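Local coordinates for microtubule-associated serine/threonine-protein kinase 4 (Homo sapiens, PDB 2W7R) that phosphorylates serine and threonine residues of other proteins and, through the PDZ domain described here, probably binds the C-terminal ends of partner proteins, at residues 16-21 with 71-76; 21-26 with 89-94; 33-38 with 63-68; 75-80 with 84-89. One frame throughout, in Å; residues are numbered along the deposited sequence.

All four contacts are buried, but they serve different parts of one small PDZ fold. Interactions 1 and 4 use overlapping parts of helix 70-78: the first sets it against strand 16-24, the second against strand 83-89. Both are packed chiefly by aliphatic side chains, although interaction 4 also tucks a serine hydroxyl against a valine. Interaction 3 lies nearest the middle of the chain, about 7 Å from interaction 1 between centres, and is the one with a hydrogen bond between its segments, from a buried histidine to a carbonyl. Interaction 2 continues along strand 16-24, where a phenylalanine meets two aliphatic residues beside the second subunit; its centre is about 18 Å from that of interaction 1.

Interaction 1 (16-21 with 71-76); sequences FTIRAI and TEVIEL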
# COMPACT_ATOMS: atom_id res chain seq x y z
N PHE A 16 -2.97 3.08 -16.19
CA PHE A 16 -3.06 2.66 -14.79
C PHE A 16 -4.47 2.74 -14.20
O PHE A 16 -5.38 3.31 -14.79
CB PHE A 16 -2.04 3.42 -13.92
CG PHE A 16 -2.34 4.89 -13.74
CD1 PHE A 16 -2.94 5.36 -12.58
CD2 PHE A 16 -1.99 5.81 -14.71
CE1 PHE A 16 -3.19 6.71 -12.40
CE2 PHE A 16 -2.24 7.16 -14.54
CZ PHE A 16 -2.84 7.61 -13.39
N THR A 17 -4.63 2.12 -13.03
CA THR A 17 -5.90 2.20 -12.30
C THR A 17 -5.65 2.69 -10.89
O THR A 17 -4.58 2.47 -10.32
CB THR A 17 -6.61 0.84 -12.22
OG1 THR A 17 -5.76 -0.10 -11.54
CG2 THR A 17 -6.91 0.31 -13.61
N ILE A 18 -6.65 3.36 -10.33
CA ILE A 18 -6.55 3.87 -8.97
C ILE A 18 -7.67 3.31 -8.12
O ILE A 18 -8.74 2.97 -8.63
CB ILE A 18 -6.62 5.42 -8.93
CG1 ILE A 18 -8.01 5.91 -9.32
CG2 ILE A 18 -5.53 6.03 -9.82
CD1 ILE A 18 -8.22 7.40 -9.05
N ARG A 19 -7.41 3.20 -6.82
CA ARG A 19 -8.45 2.79 -5.89
C ARG A 19 -8.45 3.67 -4.65
O ARG A 19 -7.40 4.13 -4.19
CB ARG A 19 -8.27 1.33 -5.47
CG ARG A 19 -8.71 0.35 -6.53
CD ARG A 19 -8.58 -1.09 -6.05
NE ARG A 19 -9.10 -2.02 -7.05
CZ ARG A 19 -9.16 -3.34 -6.88
NH1 ARG A 19 -8.73 -3.90 -5.75
NH2 ARG A 19 -9.64 -4.11 -7.85
N ALA A 20 -9.65 3.89 -4.11
CA ALA A 20 -9.80 4.57 -2.83
C ALA A 20 -9.48 3.57 -1.73
O ALA A 20 -9.85 2.40 -1.83
CB ALA A 20 -11.23 5.07 -2.67
N ILE A 21 -8.77 4.03 -0.71
CA ILE A 21 -8.44 3.17 0.43
C ILE A 21 -8.76 3.83 1.74
O ILE A 21 -8.87 5.06 1.82
CB ILE A 21 -6.94 2.74 0.42
CG1 ILE A 21 -6.01 3.92 0.75
CG2 ILE A 21 -6.58 2.09 -0.92
CD1 ILE A 21 -4.56 3.48 0.90
N THR A 71 -14.62 9.08 -7.88
CA THR A 71 -15.07 9.52 -9.20
C THR A 71 -14.54 10.91 -9.55
O THR A 71 -14.31 11.21 -10.72
CB THR A 71 -16.61 9.50 -9.31
OG1 THR A 71 -17.18 10.23 -8.21
CG2 THR A 71 -17.13 8.07 -9.29
N GLU A 72 -14.34 11.75 -8.54
CA GLU A 72 -13.79 13.09 -8.77
C GLU A 72 -12.33 13.03 -9.22
O GLU A 72 -11.90 13.78 -10.10
CB GLU A 72 -13.93 13.96 -7.52
CG GLU A 72 -15.38 14.23 -7.14
CD GLU A 72 -15.52 15.06 -5.89
OE1 GLU A 72 -15.01 14.64 -4.83
OE2 GLU A 72 -16.16 16.13 -5.96
N VAL A 73 -11.56 12.13 -8.61
CA VAL A 73 -10.17 11.95 -9.00
C VAL A 73 -10.08 11.39 -10.41
O VAL A 73 -9.28 11.85 -11.23
CB VAL A 73 -9.42 11.02 -8.02
CG1 VAL A 73 -7.97 10.85 -8.47
CG2 VAL A 73 -9.48 11.58 -6.59
N ILE A 74 -10.91 10.39 -10.70
CA ILE A 74 -10.95 9.81 -12.05
C ILE A 74 -11.23 10.93 -13.06
O ILE A 74 -10.57 11.02 -14.10
CB ILE A 74 -12.03 8.73 -12.15
CG1 ILE A 74 -11.60 7.48 -11.37
CG2 ILE A 74 -12.32 8.38 -13.61
CD1 ILE A 74 -10.41 6.76 -11.97
N GLU A 75 -12.17 11.79 -12.73
CA GLU A 75 -12.53 12.90 -13.61
C GLU A 75 -11.35 13.84 -13.88
O GLU A 75 -11.19 14.33 -14.99
CB GLU A 75 -13.72 13.68 -13.03
CG GLU A 75 -14.38 14.62 -14.02
CD GLU A 75 -15.02 13.89 -15.19
OE1 GLU A 75 -15.21 12.66 -15.10
OE2 GLU A 75 -15.32 14.55 -16.21
N LEU A 76 -10.53 14.08 -12.85
CA LEU A 76 -9.33 14.89 -13.03
C LEU A 76 -8.38 14.25 -14.04
O LEU A 76 -7.81 14.93 -14.89
CB LEU A 76 -8.59 15.10 -11.70
CG LEU A 76 -9.28 15.94 -10.63
CD1 LEU A 76 -8.37 16.10 -9.41
CD2 LEU A 76 -9.68 17.30 -11.18
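Ile18 reaches from its strand into the notch between Val73 and Ile74 on the facing helix. The tight part is the end of its longer branch: CD1 lies 3.5 Å from CG1 of Val73, the two side chains crossing at a slant, and 3.7 Å from CD1 of Ile74. The Ile74 side chain runs antiparallel to that of Ile18, so its CD1 also lies alongside CG1 of Ile18, again 3.7 Å away. The first torsion of Ile18 (chi1 68°) sets CG1 between the backbone N and carbonyl carbon, and a nearly extended second torsion carries CD1 on to the helix. The strand and helix here are the two walls between which PDZ domains characteristically take up a C-terminal peptide, with the strand offering a backbone edge; Ile18 also touches His70 at the start of the helix, consistent with a place in that groove. Val73 points at the strand, is buried and also touches Ile60 and His35, whereas Ile74 starts off to one side, comes back toward the strand chiefly through CD1 and remains partly exposed. Beyond it, Thr71 and Glu75 occupy the solvent side of the helix, and Thr17 turns its side chain away on the strand.

Interaction 2 (21-26 with 89-94); sequences IRVYVG and TPFENT
Val23 and Phe91 are the closest backbone positions, with CA atoms 10.2 Å apart, so the extended strand and the irregular chain after strand 83-89 are bridged by side chains without any backbone pairing. Phe91 spans most of the gap. With CG anti to the backbone N (chi1 -171°), the ring projects toward the strand and brings its far end against two aliphatic residues. Ile21 comes from the opposite direction, its CD1 3.6 Å from CZ of Phe91 and 3.7 Å from CE2 of the same ring. Val23 lies on the same side of the ring plane: its CG2 is 3.8 Å from CZ of Phe91 and 3.9 Å from CE1. Both methyls approach the ring obliquely, and CZ is the atom they share. Ile21 and Val23 can act together because alternate residues of a strand project from one side; the intervening Arg22 and the following Tyr24 are joined by a weak hydrogen bond, NH1 to OH. Phe91 thus closes one end of the PDZ beta-sandwich core against the 16-24 and 31-40 sheet. Phe91 and Ile21 further pack on Leu56 of strand 56-60, while Ile21 and Val23 both touch His34 of strand 31-40. Across the dimer interface, residues 21-23 pair antiparallel with a strand of the second subunit, extending the sheet, and Asn93 forms a hydrogen bond with Asn39 of that subunit.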
# COMPACT_ATOMS: atom_id res chain seq x y z
N ILE A 21 -8.77 4.03 -0.71
CA ILE A 21 -8.44 3.17 0.43
C ILE A 21 -8.76 3.83 1.74
O ILE A 21 -8.87 5.06 1.82
CB ILE A 21 -6.94 2.74 0.42
CG1 ILE A 21 -6.01 3.92 0.75
CG2 ILE A 21 -6.58 2.09 -0.92
CD1 ILE A 21 -4.56 3.48 0.90
N ARG A 22 -8.86 3.02 2.78
CA ARG A 22 -8.93 3.54 4.15
C ARG A 22 -7.81 2.91 4.94
O ARG A 22 -7.61 1.69 4.87
CB ARG A 22 -10.23 3.18 4.83
CG ARG A 22 -11.47 3.79 4.23
CD ARG A 22 -12.69 3.35 5.03
NE ARG A 22 -13.92 3.88 4.46
CZ ARG A 22 -15.13 3.67 4.96
NH1 ARG A 22 -15.28 2.96 6.07
NH2 ARG A 22 -16.19 4.19 4.36
N VAL A 23 -7.11 3.72 5.72
CA VAL A 23 -5.99 3.22 6.50
C VAL A 23 -6.30 3.37 7.98
O VAL A 23 -6.47 4.49 8.47
CB VAL A 23 -4.71 3.96 6.13
CG1 VAL A 23 -3.55 3.48 7.00
CG2 VAL A 23 -4.40 3.77 4.65
N TYR A 24 -6.42 2.25 8.68
CA TYR A 24 -6.85 2.28 10.08
C TYR A 24 -5.66 2.30 11.01
O TYR A 24 -4.62 1.71 10.72
CB TYR A 24 -7.74 1.07 10.39
CG TYR A 24 -9.09 1.14 9.72
CD1 TYR A 24 -9.24 0.80 8.38
CD2 TYR A 24 -10.21 1.54 10.43
CE1 TYR A 24 -10.48 0.87 7.75
CE2 TYR A 24 -11.45 1.62 9.82
CZ TYR A 24 -11.57 1.27 8.47
OH TYR A 24 -12.82 1.36 7.88
N VAL A 25 -5.80 3.01 12.13
CA VAL A 25 -4.75 3.06 13.13
C VAL A 25 -5.04 2.05 14.23
O VAL A 25 -6.12 2.06 14.82
CB VAL A 25 -4.65 4.47 13.74
CG1 VAL A 25 -3.41 4.58 14.60
CG2 VAL A 25 -4.67 5.53 12.63
N GLY A 26 -4.09 1.16 14.48
CA GLY A 26 -4.24 0.17 15.53
C GLY A 26 -5.54 -0.60 15.39
O GLY A 26 -5.95 -0.94 14.28
N THR A 89 3.41 10.09 -2.96
CA THR A 89 4.17 10.00 -1.72
C THR A 89 4.23 8.54 -1.27
O THR A 89 3.35 7.75 -1.60
CB THR A 89 3.51 10.87 -0.63
OG1 THR A 89 4.40 11.02 0.48
CG2 THR A 89 2.20 10.24 -0.16
N PRO A 90 5.28 8.16 -0.52
CA PRO A 90 5.44 6.77 -0.09
C PRO A 90 4.29 6.30 0.80
O PRO A 90 3.79 7.07 1.63
CB PRO A 90 6.74 6.79 0.72
CG PRO A 90 7.48 7.99 0.22
CD PRO A 90 6.44 9.00 -0.15
N PHE A 91 3.87 5.05 0.63
CA PHE A 91 2.82 4.46 1.46
C PHE A 91 3.47 3.66 2.59
O PHE A 91 3.59 2.43 2.53
CB PHE A 91 1.88 3.61 0.59
CG PHE A 91 0.64 3.13 1.30
CD1 PHE A 91 0.29 3.59 2.56
CD2 PHE A 91 -0.18 2.20 0.69
CE1 PHE A 91 -0.86 3.13 3.19
CE2 PHE A 91 -1.33 1.74 1.31
CZ PHE A 91 -1.67 2.20 2.56
N GLU A 92 3.92 4.38 3.61
CA GLU A 92 4.61 3.79 4.75
C GLU A 92 4.83 4.91 5.74
O GLU A 92 4.63 6.08 5.41
CB GLU A 92 5.96 3.20 4.35
CG GLU A 92 6.89 4.16 3.62
CD GLU A 92 8.20 3.51 3.20
OE1 GLU A 92 9.01 3.14 4.09
OE2 GLU A 92 8.43 3.38 1.98
N ASN A 93 5.24 4.57 6.96
CA ASN A 93 5.54 5.62 7.93
C ASN A 93 6.69 6.49 7.42
O ASN A 93 7.74 5.97 7.04
CB ASN A 93 5.92 5.02 9.28
CG ASN A 93 6.35 6.09 10.27
OD1 ASN A 93 5.68 7.12 10.41
ND2 ASN A 93 7.47 5.86 10.94
N THR A 94 6.50 7.81 7.43
CA THR A 94 7.55 8.72 6.99
C THR A 94 7.99 9.63 8.13
O THR A 94 8.85 10.49 7.96
CB THR A 94 7.08 9.61 5.81
OG1 THR A 94 5.96 10.41 6.23
CG2 THR A 94 6.67 8.76 4.62

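Interaction 3 (33-38 with 63-68); sequences VHHIVW and EPVHGL
His35 directs its imidazole at the turn 65-68 and meets it in two ways. The polar meeting is at the ring edge: NE2 donates a hydrogen bond to the backbone O of Leu68 at 2.9 Å. The acceptor lies almost in the imidazole plane, yet the bond is bent, with 137° at the hydrogen, and CE1 of His35 also comes within 3.3 Å of Leu68 O. Seen from the peptide, the donor stands above the carbonyl plane, tilted 36° out of it. The apolar meeting involves Val65, whose CG2 lies 3.9 Å from CD2 of His35 in an oblique approach, the two side chains lying alongside with their ends pointing opposite ways. What brings both partners to one ring is a type II beta turn from Val65 to Leu68, closed by a 3.0 Å bond from Leu68 N to Val65 O, with Gly67 at its third position adopting positive phi. In the PDZ fold this turn leads into the helix flanking the peptide groove. The imidazole is buried, and the bond satisfies its NE2 within the core. Leu68 gives His35 its carbonyl while its side chain packs on Val73 and Leu76 of helix 70-78.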
# COMPACT_ATOMS: atom_id res chain seq x y z
N VAL A 33 -8.20 8.61 4.67
CA VAL A 33 -8.65 8.26 3.32
C VAL A 33 -7.61 8.67 2.30
O VAL A 33 -7.05 9.78 2.38
CB VAL A 33 -9.97 8.96 3.00
CG1 VAL A 33 -10.36 8.72 1.55
CG2 VAL A 33 -11.05 8.50 3.95
N HIS A 34 -7.32 7.78 1.35
CA HIS A 34 -6.32 8.03 0.35
C HIS A 34 -6.70 7.42 -0.98
O HIS A 34 -7.66 6.66 -1.08
CB HIS A 34 -4.97 7.44 0.77
CG HIS A 34 -4.61 7.77 2.18
ND1 HIS A 34 -3.87 8.89 2.52
CD2 HIS A 34 -4.93 7.16 3.35
CE1 HIS A 34 -3.73 8.93 3.84
NE2 HIS A 34 -4.37 7.89 4.36
N HIS A 35 -5.94 7.79 -2.00
CA HIS A 35 -6.09 7.24 -3.34
C HIS A 35 -4.77 6.63 -3.72
O HIS A 35 -3.72 7.29 -3.67
CB HIS A 35 -6.45 8.35 -4.33
CG HIS A 35 -7.72 9.06 -3.98
ND1 HIS A 35 -8.96 8.60 -4.38
CD2 HIS A 35 -7.95 10.17 -3.24
CE1 HIS A 35 -9.90 9.40 -3.90
NE2 HIS A 35 -9.31 10.36 -3.21
N ILE A 36 -4.81 5.37 -4.11
CA ILE A 36 -3.60 4.63 -4.37
C ILE A 36 -3.55 4.22 -5.84
O ILE A 36 -4.58 3.95 -6.45
CB ILE A 36 -3.52 3.38 -3.46
CG1 ILE A 36 -2.12 2.80 -3.43
CG2 ILE A 36 -4.55 2.34 -3.87
CD1 ILE A 36 -1.99 1.62 -2.47
N VAL A 37 -2.35 4.21 -6.40
CA VAL A 37 -2.17 3.60 -7.71
C VAL A 37 -2.26 2.11 -7.50
O VAL A 37 -1.45 1.52 -6.77
CB VAL A 37 -0.82 3.95 -8.32
CG1 VAL A 37 -0.63 3.20 -9.64
CG2 VAL A 37 -0.72 5.46 -8.53
N TRP A 38 -3.25 1.48 -8.11
CA TRP A 38 -3.48 0.05 -7.86
C TRP A 38 -2.70 -0.83 -8.82
O TRP A 38 -2.09 -1.82 -8.42
CB TRP A 38 -4.98 -0.29 -7.92
CG TRP A 38 -5.24 -1.69 -7.47
CD1 TRP A 38 -5.70 -2.73 -8.23
CD2 TRP A 38 -5.00 -2.23 -6.16
NE1 TRP A 38 -5.78 -3.87 -7.47
CE2 TRP A 38 -5.36 -3.59 -6.20
CE3 TRP A 38 -4.54 -1.68 -4.96
CZ2 TRP A 38 -5.27 -4.42 -5.08
CZ3 TRP A 38 -4.44 -2.51 -3.85
CH2 TRP A 38 -4.81 -3.86 -3.92
N GLU A 63 -3.21 19.95 -8.61
CA GLU A 63 -4.42 20.02 -7.80
C GLU A 63 -4.44 18.93 -6.74
O GLU A 63 -4.29 17.76 -7.06
CB GLU A 63 -5.67 19.90 -8.68
CG GLU A 63 -5.90 21.06 -9.62
CD GLU A 63 -7.05 20.81 -10.58
OE1 GLU A 63 -7.44 19.63 -10.74
OE2 GLU A 63 -7.57 21.78 -11.17
N PRO A 64 -4.65 19.30 -5.48
CA PRO A 64 -4.68 18.29 -4.41
C PRO A 64 -5.88 17.36 -4.55
O PRO A 64 -6.95 17.82 -4.94
CB PRO A 64 -4.82 19.13 -3.13
CG PRO A 64 -4.40 20.50 -3.51
CD PRO A 64 -4.76 20.67 -4.95
N VAL A 65 -5.70 16.09 -4.23
CA VAL A 65 -6.82 15.16 -4.27
C VAL A 65 -7.42 14.96 -2.89
O VAL A 65 -8.41 14.25 -2.74
CB VAL A 65 -6.44 13.78 -4.86
CG1 VAL A 65 -5.96 13.93 -6.31
CG2 VAL A 65 -5.41 13.08 -3.99
N HIS A 66 -6.84 15.58 -1.87
CA HIS A 66 -7.41 15.47 -0.53
C HIS A 66 -8.87 15.90 -0.52
O HIS A 66 -9.23 16.92 -1.11
CB HIS A 66 -6.64 16.29 0.50
CG HIS A 66 -7.34 16.35 1.82
ND1 HIS A 66 -8.18 17.39 2.17
CD2 HIS A 66 -7.37 15.48 2.85
CE1 HIS A 66 -8.69 17.16 3.37
NE2 HIS A 66 -8.21 16.01 3.81
N GLY A 67 -9.72 15.10 0.13
CA GLY A 67 -11.13 15.42 0.21
C GLY A 67 -11.96 15.04 -1.00
O GLY A 67 -13.19 15.11 -0.95
N LEU A 68 -11.32 14.64 -2.10
CA LEU A 68 -12.05 14.23 -3.29
C LEU A 68 -12.45 12.77 -3.24
O LEU A 68 -11.70 11.93 -2.73
CB LEU A 68 -11.23 14.47 -4.57
CG LEU A 68 -10.74 15.89 -4.86
CD1 LEU A 68 -9.96 15.91 -6.17
CD2 LEU A 68 -11.91 16.86 -4.89

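Interaction 4 (75-80 with 84-89); sequences ELLLKS and VSITTT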
# COMPACT_ATOMS: atom_id res chain seq x y z
N GLU A 75 -12.17 11.79 -12.73
CA GLU A 75 -12.53 12.90 -13.61
C GLU A 75 -11.35 13.84 -13.88
O GLU A 75 -11.19 14.33 -14.99
CB GLU A 75 -13.72 13.68 -13.03
CG GLU A 75 -14.38 14.62 -14.02
CD GLU A 75 -15.02 13.89 -15.19
OE1 GLU A 75 -15.21 12.66 -15.10
OE2 GLU A 75 -15.32 14.55 -16.21
N LEU A 76 -10.53 14.08 -12.85
CA LEU A 76 -9.33 14.89 -13.03
C LEU A 76 -8.38 14.25 -14.04
O LEU A 76 -7.81 14.93 -14.89
CB LEU A 76 -8.59 15.10 -11.70
CG LEU A 76 -9.28 15.94 -10.63
CD1 LEU A 76 -8.37 16.10 -9.41
CD2 LEU A 76 -9.68 17.30 -11.18
N LEU A 77 -8.21 12.94 -13.95
CA LEU A 77 -7.31 12.22 -14.85
C LEU A 77 -7.87 12.19 -16.27
O LEU A 77 -7.11 12.25 -17.24
CB LEU A 77 -7.05 10.80 -14.33
CG LEU A 77 -6.26 10.75 -13.01
CD1 LEU A 77 -6.39 9.41 -12.31
CD2 LEU A 77 -4.79 11.09 -13.26
N LEU A 78 -9.19 12.11 -16.39
CA LEU A 78 -9.83 12.04 -17.70
C LEU A 78 -9.77 13.36 -18.47
O LEU A 78 -9.57 13.36 -19.69
CB LEU A 78 -11.28 11.57 -17.57
CG LEU A 78 -11.48 10.12 -17.14
CD1 LEU A 78 -12.96 9.82 -16.99
CD2 LEU A 78 -10.83 9.17 -18.12
N LYS A 79 -9.95 14.47 -17.77
CA LYS A 79 -9.95 15.78 -18.43
C LYS A 79 -8.53 16.26 -18.74
O LYS A 79 -8.35 17.28 -19.40
CB LYS A 79 -10.67 16.82 -17.57
CG LYS A 79 -9.86 17.35 -16.39
CD LYS A 79 -10.27 18.78 -16.06
CE LYS A 79 -10.16 19.08 -14.57
NZ LYS A 79 -8.77 18.96 -14.05
N SER A 80 -7.54 15.51 -18.28
CA SER A 80 -6.15 15.90 -18.46
C SER A 80 -5.71 15.82 -19.92
O SER A 80 -4.92 16.63 -20.39
CB SER A 80 -5.22 15.07 -17.58
OG SER A 80 -3.91 15.60 -17.58
N VAL A 84 -0.09 14.43 -18.30
CA VAL A 84 -0.57 14.61 -16.93
C VAL A 84 0.58 14.53 -15.93
O VAL A 84 1.54 13.80 -16.13
CB VAL A 84 -1.65 13.57 -16.56
CG1 VAL A 84 -1.02 12.19 -16.36
CG2 VAL A 84 -2.40 14.00 -15.30
N SER A 85 0.47 15.30 -14.85
CA SER A 85 1.47 15.29 -13.81
C SER A 85 0.84 14.67 -12.56
O SER A 85 -0.23 15.08 -12.16
CB SER A 85 1.93 16.72 -13.52
OG SER A 85 3.00 16.74 -12.60
N ILE A 86 1.50 13.68 -11.98
CA ILE A 86 0.96 13.05 -10.77
C ILE A 86 1.97 13.15 -9.63
O ILE A 86 3.09 12.67 -9.74
CB ILE A 86 0.58 11.57 -11.01
CG1 ILE A 86 -0.44 11.47 -12.14
CG2 ILE A 86 0.03 10.93 -9.75
CD1 ILE A 86 -0.98 10.09 -12.35
N THR A 87 1.56 13.80 -8.54
CA THR A 87 2.41 13.89 -7.37
C THR A 87 2.08 12.73 -6.45
O THR A 87 0.91 12.49 -6.13
CB THR A 87 2.20 15.22 -6.62
OG1 THR A 87 2.33 16.31 -7.54
CG2 THR A 87 3.21 15.36 -5.50
N THR A 88 3.11 12.00 -6.03
CA THR A 88 2.92 10.83 -5.19
C THR A 88 3.78 10.90 -3.94
O THR A 88 4.75 11.66 -3.88
CB THR A 88 3.27 9.53 -5.95
OG1 THR A 88 4.67 9.51 -6.23
CG2 THR A 88 2.49 9.44 -7.26
N THR A 89 3.41 10.09 -2.96
CA THR A 89 4.17 10.00 -1.72
C THR A 89 4.23 8.54 -1.27
O THR A 89 3.35 7.75 -1.60
CB THR A 89 3.51 10.87 -0.63
OG1 THR A 89 4.40 11.02 0.48
CG2 THR A 89 2.20 10.24 -0.16
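Val84, Leu77 and Ser80 lose the most surface here, and Val84 is the residue the other two share. Its backbone lies close to that of Ser80, at 5.9 Å between CA atoms, because only three residues separate the segments. The Ser80 hydroxyl is pressed against the valine: OG is 3.2 Å from both CG2 and CB of Val84. This is close packing of oxygen on carbon; the polar needs of the hydroxyl are met by hydrogen bonds to Asn61 ND2 and Lys83 O. Turning OG away from its own backbone N (chi1 -170°) directs it to the strand. Leu77, three residues earlier, approaches Val84 more loosely, with CD2 4.3 Å from its CG2. The same leucine methyl goes on to Ile86, whose CD1 is 4.0 Å from Leu77 CD2, the two side chains crossing nearly at right angles. Leu77 and Ile86 both touch Phe16 of strand 16-24, and Val84 and Ile86 both pack on Ile7 of strand 5-8, so the contact joins the helix to strands 16-24 and 5-8 through apolar side chains. The arrangement is that of the PDZ fold, in which the helix beside the peptide groove turns back through a short loop into the final strand of the domain and packs its inner side over the sheet.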